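Local coordinates for hypothetical protein RPA3614 (Rhodopseudomonas palustris, PDB 2HHG) that is of unknown function but belongs to the rhodanese-like family and may act as a thiosulfate-cyanide sulfurtransferase, at residues G59-T64 with E69-P74; E16-I21 with V114-G119; A31-G36 with V40-I45; F89-A94 with A100-T105. All coordinates share one frame; numbering follows the deposited sequence.

Contact 1. Residues G59-T64 with E69-P74; sequences GSFSCT and EFWIDP
W71 carries this contact, and C63 packs against its benzene ring. The interaction is sulfur-aromatic. C63 SG lies 3.3 Å from W71 CE3 and 4.1 Å from the centre of the six-membered ring of W71. It comes in at a slant, 42° off the ring normal. SG is anti to the C63 backbone N (chi1 179°), and CB follows it to the same corner of the indole, 3.6 Å from W71 CE3.

The second interaction is apolar. F61 CE2 comes in at the edge of the indole, 4.0 Å from W71 CE3, and the two side chains cross obliquely.

The third partner is a backbone oxygen. S62 O lies near the plane of the indole, 3.3 Å from W71 CZ3. The benzene end of W71 thus meets three consecutive residues.

The contact ties helix 68-72 to strand 61-62, an outermost strand of the parallel sheet. F61 and C63 bond through their backbones to strand 40-44. W71 also makes a cation-pi contact with K80 and touches F83. I72, next along the helix, packs on A106 of helix 97-109.

Contact 2. Residues E16-I21 with V114-G119; sequences EANSSI and VAHIEG. With NA (sodium ion), chain C.
I21 and H116 make the main van der Waals contact here. The tip of I21, CD1, lies 3.5 Å from H116 ND1 and 3.9 Å from H116 CE1. The methyl approaches the imidazole at a slant, and the two side chains cross at about a right angle. The I21 side chain is extended beyond CB (chi2 -180°), which carries CD1 out to the ring. The approach is close along the backbone too, with 6.1 Å between I21 CA and A115 CA.

A looser approach lies beside it. N18 OD1 is 4.0 Å from H116 CE1, and the amide and ring planes are 28° apart. H116 also touches S99, and N18 touches A100, so both pack against helix 97-109.

The third kind of interaction is metal coordination. A sodium ion is held by two backbone oxygens of the first segment, N18 O at 2.3 Å and I21 O at 2.3 Å. These two bonds are about 93° apart. Two waters add further ligands, at 2.4 and 2.5 Å from the ion, and the second stands nearly opposite N18 O. The ion thus bridges the carbonyls of N18 and I21 at the C-terminal end of the helix region. Within the same segment S20 N bonds to A17 O.

After I21 the chain enters strand 22-24, an outermost strand, which lies parallel to strand 114-117. H116 pairs through its backbone with E22 and L24. This is one margin of the parallel sheet of an alpha/beta rhodanese-like fold.

Contact 3. Residues A31-G36 with V40-I45; sequences ALHKSG and VVIVDI
L32 and V40 face each other across a helix-to-strand turn, with 8.7 Å between their CA atoms. H33 and I42 are as far apart by the same measure. These distances leave the contact to side chains. The helical segment ends in a Schellman motif, with G36 at positive phi (108°) and its N bonded to H33 O. The S35 side chain bonds back into the same turn. S35 OG gives its proton to L32 O at 2.7 Å, tilted 25° from the carbonyl plane. L32 O takes a second, weak bond from S35 N.

L32 and V40 reach toward each other tip to tip. L32 CD2 meets both methyls of V40, the nearer being CG2 at 3.9 Å. L32 CD1 also touches V40 CG2. H33 and I42 meet at about a right angle. I42 CD1 lies in the plane of the imidazole, at its edge, 3.9 Å from H33 CD2. The H33 ring swings out anti to its main-chain nitrogen (chi1 -174°), and its NE2 is hydrogen-bonded to P58 O.

Helix 26-34 is thereby joined to strand 40-44, the next strand in the chain. That strand lies between strands 88-92 and 61-62. V40 also touches V90, and I42 touches Y92. From the helix, H33 reaches I57 and P130.

Contact 4. Residues F89-A94 with A100-T105; sequences FVFYCA and ALAAKT
The F91 ring is met obliquely by A102 and A103 of the helix. One side of the ring, CD2, lies 3.8 Å from A103 CA and 3.9 Å from A103 CB. The neighbouring ring atom CE2 is 4.1 Å from A103 CA. The other ortho carbon, CD1, is more loosely placed, 4.5 Å from A102 CB. The F91 side chain also touches V114 and V43, one from each strand that flanks its own. It thus touches both neighbouring strands and the helix.

All of the contact is apolar. The ring stands anti to the F91 carbonyl carbon (chi1 -63°), and the CB of F91 points toward the helix. Small residues let the helix come close. A102 and A103 carry only methyls, and 6.3 Å separates F91 CA from A103 CA. The A102 methyl points toward the strand. The helical backbone is regular here, with K104 N bonded to A100 O at 3.0 Å. F91, A102 and A103 are all buried.

C93 lies just beyond the strand and also points toward the helix. Its place, at the start of the loop between strand and helix, is consistent with the active-site loop of rhodaneses.

The contact joins the first two elements of a beta-alpha-beta unit, strand 88-92, helix 97-109 and strand 114-117. Strand 88-92 lies between 114-117 and 40-44. Helix 97-109 also meets helix 10-18, through A100, L101 and K104.

How the contacts relate
Contact 2 opens first, near the N terminus, and closes last, at strand 114-117. The other three nest inside its loop. They follow in series: contact 3, then contact 1, then contact 4, and none crosses another. Contact 3 closes a short helix-to-strand turn. Contact 1 returns from an outermost strand to the helix just after it. Contact 4 closes the step from strand 88-92 to helix 97-109. The sheet links them. F61 N bonds to I42 O between contacts 1 and 3, V43 N to V90 O between 3 and 4, and F91 N to A115 O between 4 and 2. Contacts 1 and 2 lie about 17 Å apart, centre to centre.

Contact 1. Residues G59-T64 with E69-P74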
loop_
_atom_site.group_PDB
_atom_site.type_symbol
_atom_site.label_atom_id
_atom_site.label_comp_id
_atom_site.label_asym_id
_atom_site.label_seq_id
_atom_site.Cartn_x
_atom_site.Cartn_y
_atom_site.Cartn_z
ATOM N N GLY A 59 13.945 -0.862 -3.011
ATOM C CA GLY A 59 13.406 -0.683 -4.345
ATOM C C GLY A 59 11.954 -0.235 -4.372
ATOM O O GLY A 59 11.384 -0.076 -5.448
ATOM N N SER A 60 11.348 -0.029 -3.201
ATOM C CA SER A 60 9.961 0.437 -3.150
ATOM C C SER A 60 9.839 1.884 -3.620
ATOM O O SER A 60 10.792 2.660 -3.540
ATOM C CB SER A 60 9.380 0.275 -1.747
ATOM O OG SER A 60 10.091 1.055 -0.814
ATOM N N PHE A 61 8.652 2.222 -4.111
ATOM C CA PHE A 61 8.336 3.561 -4.567
ATOM C C PHE A 61 7.498 4.259 -3.498
ATOM O O PHE A 61 6.468 3.732 -3.068
ATOM C CB PHE A 61 7.578 3.484 -5.896
ATOM C CG PHE A 61 7.203 4.827 -6.460
ATOM C CD1 PHE A 61 8.159 5.620 -7.083
ATOM C CD2 PHE A 61 5.896 5.303 -6.362
ATOM C CE1 PHE A 61 7.821 6.872 -7.596
ATOM C CE2 PHE A 61 5.552 6.559 -6.881
ATOM C CZ PHE A 61 6.517 7.339 -7.492
ATOM N N SER A 62 7.939 5.435 -3.060
ATOM C CA SER A 62 7.233 6.169 -2.012
ATOM C C SER A 62 6.158 7.069 -2.586
ATOM O O SER A 62 6.443 7.978 -3.360
ATOM C CB SER A 62 8.209 7.006 -1.172
ATOM O OG SER A 62 7.525 7.932 -0.331
ATOM N N CYS A 63 4.921 6.810 -2.186
ATOM C CA CYS A 63 3.817 7.713 -2.464
ATOM C C CYS A 63 2.935 7.701 -1.238
ATOM O O CYS A 63 2.299 6.694 -0.935
ATOM C CB CYS A 63 3.002 7.286 -3.690
ATOM S SG CYS A 63 1.596 8.391 -4.014
ATOM N N THR A 64 2.920 8.807 -0.504
ATOM C CA THR A 64 2.114 8.843 0.716
ATOM C C THR A 64 0.641 8.605 0.379
ATOM O O THR A 64 0.162 8.971 -0.701
ATOM C CB THR A 64 2.286 10.148 1.514
ATOM O OG1 THR A 64 1.804 11.255 0.741
ATOM C CG2 THR A 64 3.747 10.377 1.898
ATOM N N GLU A 69 -4.259 9.323 -5.124
ATOM C CA GLU A 69 -5.156 9.554 -6.257
ATOM C C GLU A 69 -4.554 10.535 -7.251
ATOM O O GLU A 69 -4.720 10.387 -8.465
ATOM C CB GLU A 69 -6.520 10.063 -5.780
ATOM C CG GLU A 69 -7.241 9.122 -4.810
ATOM C CD GLU A 69 -6.941 9.381 -3.335
ATOM O OE1 GLU A 69 -5.860 9.903 -3.005
ATOM O OE2 GLU A 69 -7.798 9.044 -2.497
ATOM N N PHE A 70 -3.848 11.529 -6.715
ATOM C CA PHE A 70 -3.237 12.593 -7.500
ATOM C C PHE A 70 -2.029 12.135 -8.293
ATOM O O PHE A 70 -1.698 12.738 -9.316
ATOM C CB PHE A 70 -2.889 13.759 -6.579
ATOM C CG PHE A 70 -4.096 14.348 -5.943
ATOM C CD1 PHE A 70 -4.823 15.327 -6.602
ATOM C CD2 PHE A 70 -4.566 13.859 -4.735
ATOM C CE1 PHE A 70 -5.988 15.833 -6.049
ATOM C CE2 PHE A 70 -5.728 14.358 -4.178
ATOM C CZ PHE A 70 -6.433 15.352 -4.828
ATOM N N TRP A 71 -1.369 11.079 -7.826
ATOM C CA TRP A 71 -0.235 10.513 -8.551
ATOM C C TRP A 71 -0.668 9.387 -9.491
ATOM O O TRP A 71 -0.040 9.178 -10.524
ATOM C CB TRP A 71 0.840 10.040 -7.569
ATOM C CG TRP A 71 1.601 11.161 -6.902
ATOM C CD1 TRP A 71 1.237 12.480 -6.804
ATOM C CD2 TRP A 71 2.852 11.043 -6.223
ATOM N NE1 TRP A 71 2.197 13.191 -6.121
ATOM C CE2 TRP A 71 3.194 12.328 -5.750
ATOM C CE3 TRP A 71 3.729 9.978 -5.984
ATOM C CZ2 TRP A 71 4.370 12.570 -5.044
ATOM C CZ3 TRP A 71 4.892 10.222 -5.275
ATOM C CH2 TRP A 71 5.203 11.510 -4.819
ATOM N N ILE A 72 -1.733 8.666 -9.144
ATOM C CA ILE A 72 -2.218 7.588 -10.006
ATOM C C ILE A 72 -2.884 8.105 -11.286
ATOM O O ILE A 72 -2.609 7.613 -12.385
ATOM C CB ILE A 72 -3.209 6.680 -9.263
ATOM C CG1 ILE A 72 -2.470 5.824 -8.229
ATOM C CG2 ILE A 72 -3.973 5.785 -10.243
ATOM C CD1 ILE A 72 -3.377 4.976 -7.365
ATOM N N ASP A 73 -3.781 9.074 -11.138
ATOM C CA ASP A 73 -4.633 9.514 -12.234
ATOM C C ASP A 73 -3.815 10.214 -13.313
ATOM O O ASP A 73 -3.235 11.258 -13.047
ATOM C CB ASP A 73 -5.702 10.452 -11.682
ATOM C CG ASP A 73 -6.668 10.943 -12.735
ATOM O OD1 ASP A 73 -6.560 10.567 -13.924
ATOM O OD2 ASP A 73 -7.549 11.738 -12.358
ATOM N N PRO A 74 -3.773 9.650 -14.540
ATOM C CA PRO A 74 -2.964 10.294 -15.578
ATOM C C PRO A 74 -3.488 11.677 -15.985
ATOM O O PRO A 74 -2.750 12.458 -16.594
ATOM C CB PRO A 74 -3.039 9.307 -16.749
ATOM C CG PRO A 74 -4.292 8.551 -16.537
ATOM C CD PRO A 74 -4.437 8.431 -15.041
#

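Contact 2. Residues E16-I21 with V114-G119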
loop_
_atom_site.group_PDB
_atom_site.type_symbol
_atom_site.label_atom_id
_atom_site.label_comp_id
_atom_site.label_asym_id
_atom_site.label_seq_id
_atom_site.Cartn_x
_atom_site.Cartn_y
_atom_site.Cartn_z
ATOM N N GLU A 16 -14.792 -3.563 3.924
ATOM C CA GLU A 16 -15.064 -3.344 2.504
ATOM C C GLU A 16 -13.810 -3.520 1.654
ATOM O O GLU A 16 -13.860 -4.125 0.580
ATOM C CB GLU A 16 -15.628 -1.941 2.270
ATOM C CG GLU A 16 -17.062 -1.734 2.731
ATOM C CD GLU A 16 -17.504 -0.278 2.654
ATOM O OE1 GLU A 16 -16.834 0.532 1.978
ATOM O OE2 GLU A 16 -18.528 0.061 3.278
ATOM N N ALA A 17 -12.691 -2.983 2.136
ATOM C CA ALA A 17 -11.429 -3.084 1.420
ATOM C C ALA A 17 -10.917 -4.521 1.396
ATOM O O ALA A 17 -10.647 -5.070 0.321
ATOM C CB ALA A 17 -10.398 -2.153 2.034
ATOM N N ASN A 18 -10.797 -5.124 2.578
ATOM C CA ASN A 18 -10.264 -6.480 2.700
ATOM C C ASN A 18 -10.963 -7.501 1.816
ATOM O O ASN A 18 -10.302 -8.347 1.203
ATOM C CB ASN A 18 -10.289 -6.948 4.152
ATOM C CG ASN A 18 -9.204 -6.314 4.985
ATOM O OD1 ASN A 18 -8.105 -6.046 4.500
ATOM N ND2 ASN A 18 -9.500 -6.081 6.258
ATOM N N SER A 19 -12.285 -7.420 1.734
ATOM C CA SER A 19 -13.061 -8.405 0.984
ATOM C C SER A 19 -13.023 -8.191 -0.530
ATOM O O SER A 19 -13.519 -9.023 -1.293
ATOM C CB SER A 19 -14.505 -8.434 1.483
ATOM O OG SER A 19 -15.155 -7.219 1.182
ATOM N N SER A 20 -12.427 -7.079 -0.956
ATOM C CA SER A 20 -12.353 -6.701 -2.365
ATOM C C SER A 20 -10.941 -6.815 -2.940
ATOM O O SER A 20 -10.771 -6.751 -4.156
ATOM C CB SER A 20 -12.842 -5.258 -2.544
ATOM O OG SER A 20 -14.234 -5.140 -2.301
ATOM N N ILE A 21 -9.936 -6.952 -2.075
ATOM C CA ILE A 21 -8.543 -6.907 -2.514
ATOM C C ILE A 21 -7.750 -8.158 -2.156
ATOM O O ILE A 21 -8.137 -8.923 -1.276
ATOM C CB ILE A 21 -7.804 -5.666 -1.936
ATOM C CG1 ILE A 21 -7.598 -5.825 -0.421
ATOM C CG2 ILE A 21 -8.543 -4.375 -2.298
ATOM C CD1 ILE A 21 -6.887 -4.656 0.245
ATOM N N VAL A 114 -4.031 -5.073 -8.004
ATOM C CA VAL A 114 -3.439 -4.489 -6.808
ATOM C C VAL A 114 -3.479 -5.475 -5.653
ATOM O O VAL A 114 -4.282 -6.424 -5.647
ATOM C CB VAL A 114 -4.118 -3.156 -6.372
ATOM C CG1 VAL A 114 -4.148 -2.145 -7.509
ATOM C CG2 VAL A 114 -5.516 -3.389 -5.854
ATOM N N ALA A 115 -2.623 -5.233 -4.668
ATOM C CA ALA A 115 -2.595 -6.027 -3.458
ATOM C C ALA A 115 -2.013 -5.188 -2.343
ATOM O O ALA A 115 -1.492 -4.097 -2.579
ATOM C CB ALA A 115 -1.766 -7.283 -3.669
ATOM N N HIS A 116 -2.098 -5.690 -1.122
ATOM C CA HIS A 116 -1.355 -5.090 -0.030
ATOM C C HIS A 116 -0.705 -6.189 0.805
ATOM O O HIS A 116 -1.059 -7.363 0.676
ATOM C CB HIS A 116 -2.221 -4.122 0.790
ATOM C CG HIS A 116 -3.007 -4.767 1.884
ATOM N ND1 HIS A 116 -3.900 -5.796 1.676
ATOM C CD2 HIS A 116 -3.041 -4.497 3.207
ATOM C CE1 HIS A 116 -4.438 -6.143 2.833
ATOM N NE2 HIS A 116 -3.932 -5.371 3.776
ATOM N N ILE A 117 0.274 -5.805 1.620
ATOM C CA ILE A 117 1.044 -6.769 2.400
ATOM C C ILE A 117 0.436 -6.949 3.789
ATOM O O ILE A 117 0.366 -6.008 4.581
ATOM C CB ILE A 117 2.529 -6.347 2.520
ATOM C CG1 ILE A 117 3.152 -6.156 1.131
ATOM C CG2 ILE A 117 3.321 -7.380 3.343
ATOM C CD1 ILE A 117 4.628 -5.765 1.127
ATOM N N GLU A 118 0.011 -8.175 4.083
ATOM C CA GLU A 118 -0.533 -8.499 5.395
ATOM C C GLU A 118 0.430 -8.096 6.509
ATOM O O GLU A 118 1.612 -8.435 6.475
ATOM C CB GLU A 118 -0.850 -9.992 5.487
ATOM C CG GLU A 118 -1.705 -10.376 6.698
ATOM C CD GLU A 118 -2.277 -11.784 6.606
ATOM O OE1 GLU A 118 -1.715 -12.616 5.862
ATOM O OE2 GLU A 118 -3.288 -12.060 7.291
ATOM N N GLY A 119 -0.089 -7.346 7.475
ATOM C CA GLY A 119 0.678 -6.921 8.636
ATOM C C GLY A 119 1.682 -5.810 8.387
ATOM O O GLY A 119 2.377 -5.392 9.303
HETATM NA NA NA C . -8.900 -10.030 0.627
HETATM O O HOH W 1 -8.071 -9.306 2.722
HETATM O O HOH W 2 -7.133 -11.636 0.083
#

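Contact 3. Residues A31-G36 with V40-I45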
loop_
_atom_site.group_PDB
_atom_site.type_symbol
_atom_site.label_atom_id
_atom_site.label_comp_id
_atom_site.label_asym_id
_atom_site.label_seq_id
_atom_site.Cartn_x
_atom_site.Cartn_y
_atom_site.Cartn_z
ATOM N N ALA A 31 9.010 -13.414 -0.551
ATOM C CA ALA A 31 9.453 -14.295 -1.634
ATOM C C ALA A 31 9.372 -13.591 -2.984
ATOM O O ALA A 31 10.272 -13.720 -3.808
ATOM C CB ALA A 31 8.653 -15.589 -1.658
ATOM N N LEU A 32 8.297 -12.829 -3.195
ATOM C CA LEU A 32 8.128 -12.042 -4.414
ATOM C C LEU A 32 9.281 -11.053 -4.593
ATOM O O LEU A 32 9.840 -10.912 -5.679
ATOM C CB LEU A 32 6.786 -11.299 -4.387
ATOM C CG LEU A 32 6.433 -10.432 -5.601
ATOM C CD1 LEU A 32 6.333 -11.284 -6.862
ATOM C CD2 LEU A 32 5.132 -9.678 -5.359
ATOM N N HIS A 33 9.620 -10.350 -3.519
ATOM C CA HIS A 33 10.713 -9.393 -3.548
ATOM C C HIS A 33 12.045 -10.068 -3.886
ATOM O O HIS A 33 12.802 -9.573 -4.715
ATOM C CB HIS A 33 10.799 -8.676 -2.208
ATOM C CG HIS A 33 11.794 -7.563 -2.181
ATOM N ND1 HIS A 33 13.124 -7.765 -1.881
ATOM C CD2 HIS A 33 11.650 -6.237 -2.406
ATOM C CE1 HIS A 33 13.758 -6.607 -1.925
ATOM N NE2 HIS A 33 12.886 -5.663 -2.236
ATOM N N LYS A 34 12.322 -11.199 -3.244
ATOM C CA LYS A 34 13.562 -11.932 -3.490
ATOM C C LYS A 34 13.680 -12.464 -4.919
ATOM O O LYS A 34 14.789 -12.627 -5.434
ATOM C CB LYS A 34 13.736 -13.063 -2.479
ATOM C CG LYS A 34 13.989 -12.558 -1.072
ATOM C CD LYS A 34 14.003 -13.701 -0.084
ATOM C CE LYS A 34 14.296 -13.218 1.320
ATOM N NZ LYS A 34 14.217 -14.334 2.299
ATOM N N SER A 35 12.540 -12.711 -5.561
ATOM C CA SER A 35 12.526 -13.214 -6.933
ATOM C C SER A 35 12.913 -12.128 -7.941
ATOM O O SER A 35 13.154 -12.426 -9.116
ATOM C CB SER A 35 11.152 -13.807 -7.281
ATOM O OG SER A 35 10.197 -12.790 -7.521
ATOM N N GLY A 36 12.959 -10.879 -7.477
ATOM C CA GLY A 36 13.262 -9.728 -8.326
ATOM C C GLY A 36 12.042 -8.857 -8.579
ATOM O O GLY A 36 12.147 -7.802 -9.210
ATOM N N VAL A 40 6.144 -6.063 -10.973
ATOM C CA VAL A 40 5.547 -5.635 -9.708
ATOM C C VAL A 40 6.150 -4.286 -9.328
ATOM O O VAL A 40 7.345 -4.052 -9.534
ATOM C CB VAL A 40 5.786 -6.680 -8.569
ATOM C CG1 VAL A 40 5.360 -6.134 -7.204
ATOM C CG2 VAL A 40 5.052 -7.990 -8.862
ATOM N N VAL A 41 5.305 -3.396 -8.810
ATOM C CA VAL A 41 5.758 -2.164 -8.183
ATOM C C VAL A 41 5.287 -2.219 -6.736
ATOM O O VAL A 41 4.081 -2.343 -6.471
ATOM C CB VAL A 41 5.184 -0.906 -8.880
ATOM C CG1 VAL A 41 5.625 0.362 -8.152
ATOM C CG2 VAL A 41 5.601 -0.854 -10.343
ATOM N N ILE A 42 6.238 -2.152 -5.809
ATOM C CA ILE A 42 5.924 -2.126 -4.388
ATOM C C ILE A 42 5.878 -0.668 -3.956
ATOM O O ILE A 42 6.854 0.056 -4.110
ATOM C CB ILE A 42 6.939 -2.951 -3.562
ATOM C CG1 ILE A 42 6.947 -4.417 -4.039
ATOM C CG2 ILE A 42 6.604 -2.876 -2.083
ATOM C CD1 ILE A 42 8.003 -5.306 -3.392
ATOM N N VAL A 43 4.725 -0.256 -3.443
ATOM C CA VAL A 43 4.448 1.142 -3.128
ATOM C C VAL A 43 4.349 1.334 -1.618
ATOM O O VAL A 43 3.470 0.771 -0.973
ATOM C CB VAL A 43 3.139 1.630 -3.796
ATOM C CG1 VAL A 43 2.885 3.095 -3.473
ATOM C CG2 VAL A 43 3.194 1.411 -5.313
ATOM N N ASP A 44 5.271 2.122 -1.071
ATOM C CA ASP A 44 5.298 2.467 0.345
ATOM C C ASP A 44 4.453 3.714 0.554
ATOM O O ASP A 44 4.787 4.772 0.040
ATOM C CB ASP A 44 6.752 2.758 0.722
ATOM C CG ASP A 44 6.986 2.916 2.218
ATOM O OD1 ASP A 44 6.048 3.198 2.988
ATOM O OD2 ASP A 44 8.168 2.771 2.608
ATOM N N ILE A 45 3.370 3.588 1.310
ATOM C CA ILE A 45 2.449 4.709 1.492
ATOM C C ILE A 45 2.612 5.426 2.835
ATOM O O ILE A 45 1.810 6.305 3.174
ATOM C CB ILE A 45 0.986 4.287 1.272
ATOM C CG1 ILE A 45 0.510 3.361 2.400
ATOM C CG2 ILE A 45 0.821 3.672 -0.116
ATOM C CD1 ILE A 45 -0.945 2.972 2.315
#

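Contact 4. Residues F89-A94 with A100-T105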
loop_
_atom_site.group_PDB
_atom_site.type_symbol
_atom_site.label_atom_id
_atom_site.label_comp_id
_atom_site.label_asym_id
_atom_site.label_seq_id
_atom_site.Cartn_x
_atom_site.Cartn_y
_atom_site.Cartn_z
ATOM N N PHE A 89 0.535 -3.762 -8.530
ATOM C CA PHE A 89 0.898 -2.766 -7.522
ATOM C C PHE A 89 0.605 -3.303 -6.140
ATOM O O PHE A 89 -0.545 -3.604 -5.812
ATOM C CB PHE A 89 0.174 -1.445 -7.784
ATOM C CG PHE A 89 0.645 -0.767 -9.025
ATOM C CD1 PHE A 89 1.636 0.201 -8.971
ATOM C CD2 PHE A 89 0.143 -1.138 -10.269
ATOM C CE1 PHE A 89 2.103 0.803 -10.129
ATOM C CE2 PHE A 89 0.599 -0.538 -11.435
ATOM C CZ PHE A 89 1.587 0.435 -11.360
ATOM N N VAL A 90 1.663 -3.453 -5.353
ATOM C CA VAL A 90 1.584 -3.994 -4.010
ATOM C C VAL A 90 1.843 -2.858 -3.027
ATOM O O VAL A 90 2.962 -2.353 -2.937
ATOM C CB VAL A 90 2.616 -5.125 -3.819
ATOM C CG1 VAL A 90 2.592 -5.645 -2.383
ATOM C CG2 VAL A 90 2.377 -6.243 -4.819
ATOM N N PHE A 91 0.809 -2.463 -2.285
ATOM C CA PHE A 91 0.904 -1.333 -1.362
ATOM C C PHE A 91 1.267 -1.817 0.021
ATOM O O PHE A 91 0.826 -2.883 0.440
ATOM C CB PHE A 91 -0.431 -0.580 -1.315
ATOM C CG PHE A 91 -0.819 0.031 -2.630
ATOM C CD1 PHE A 91 -0.406 1.316 -2.962
ATOM C CD2 PHE A 91 -1.580 -0.688 -3.555
ATOM C CE1 PHE A 91 -0.745 1.877 -4.188
ATOM C CE2 PHE A 91 -1.923 -0.132 -4.778
ATOM C CZ PHE A 91 -1.506 1.155 -5.094
ATOM N N TYR A 92 2.070 -1.041 0.738
ATOM C CA TYR A 92 2.331 -1.370 2.138
ATOM C C TYR A 92 2.432 -0.146 3.024
ATOM O O TYR A 92 2.819 0.934 2.587
ATOM C CB TYR A 92 3.556 -2.280 2.306
ATOM C CG TYR A 92 4.899 -1.598 2.213
ATOM C CD1 TYR A 92 5.596 -1.232 3.361
ATOM C CD2 TYR A 92 5.494 -1.362 0.978
ATOM C CE1 TYR A 92 6.846 -0.616 3.280
ATOM C CE2 TYR A 92 6.747 -0.755 0.889
ATOM C CZ TYR A 92 7.415 -0.399 2.043
ATOM O OH TYR A 92 8.660 0.190 1.956
ATOM N N CYS A 93 2.062 -0.344 4.281
ATOM C CA CYS A 93 2.150 0.695 5.293
ATOM C C CYS A 93 2.827 0.074 6.515
ATOM O O CYS A 93 3.518 -0.938 6.380
ATOM C CB CYS A 93 0.758 1.254 5.621
ATOM S SG CYS A 93 -0.440 0.019 6.225
ATOM N N ALA A 94 2.652 0.658 7.699
ATOM C CA ALA A 94 3.303 0.120 8.898
ATOM C C ALA A 94 2.680 -1.171 9.431
ATOM O O ALA A 94 3.403 -2.065 9.887
ATOM C CB ALA A 94 3.366 1.179 10.001
ATOM N N ALA A 100 -4.567 -1.428 3.054
ATOM C CA ALA A 100 -5.807 -2.044 2.578
ATOM C C ALA A 100 -6.705 -0.969 1.971
ATOM O O ALA A 100 -7.265 -1.145 0.885
ATOM C CB ALA A 100 -6.525 -2.776 3.698
ATOM N N LEU A 101 -6.839 0.158 2.668
ATOM C CA LEU A 101 -7.650 1.257 2.145
ATOM C C LEU A 101 -7.062 1.808 0.855
ATOM O O LEU A 101 -7.790 2.084 -0.088
ATOM C CB LEU A 101 -7.815 2.376 3.177
ATOM C CG LEU A 101 -8.449 2.000 4.516
ATOM C CD1 LEU A 101 -8.715 3.265 5.303
ATOM C CD2 LEU A 101 -9.735 1.186 4.344
ATOM N N ALA A 102 -5.738 1.940 0.805
ATOM C CA ALA A 102 -5.062 2.474 -0.379
ATOM C C ALA A 102 -5.236 1.562 -1.589
ATOM O O ALA A 102 -5.525 2.029 -2.687
ATOM C CB ALA A 102 -3.590 2.695 -0.103
ATOM N N ALA A 103 -5.058 0.256 -1.390
ATOM C CA ALA A 103 -5.260 -0.713 -2.467
ATOM C C ALA A 103 -6.693 -0.664 -2.985
ATOM O O ALA A 103 -6.921 -0.688 -4.193
ATOM C CB ALA A 103 -4.900 -2.115 -1.999
ATOM N N LYS A 104 -7.652 -0.567 -2.072
ATOM C CA LYS A 104 -9.050 -0.465 -2.463
ATOM C C LYS A 104 -9.322 0.822 -3.256
ATOM O O LYS A 104 -10.006 0.784 -4.279
ATOM C CB LYS A 104 -9.945 -0.567 -1.231
ATOM C CG LYS A 104 -11.447 -0.471 -1.511
ATOM C CD LYS A 104 -11.951 -1.564 -2.448
ATOM C CE LYS A 104 -13.467 -1.691 -2.395
ATOM N NZ LYS A 104 -14.191 -0.427 -2.674
ATOM N N THR A 105 -8.785 1.949 -2.797
ATOM C CA THR A 105 -8.915 3.200 -3.541
ATOM C C THR A 105 -8.355 3.063 -4.959
ATOM O O THR A 105 -9.005 3.433 -5.939
ATOM C CB THR A 105 -8.193 4.333 -2.813
ATOM O OG1 THR A 105 -8.830 4.554 -1.549
ATOM C CG2 THR A 105 -8.207 5.622 -3.630
#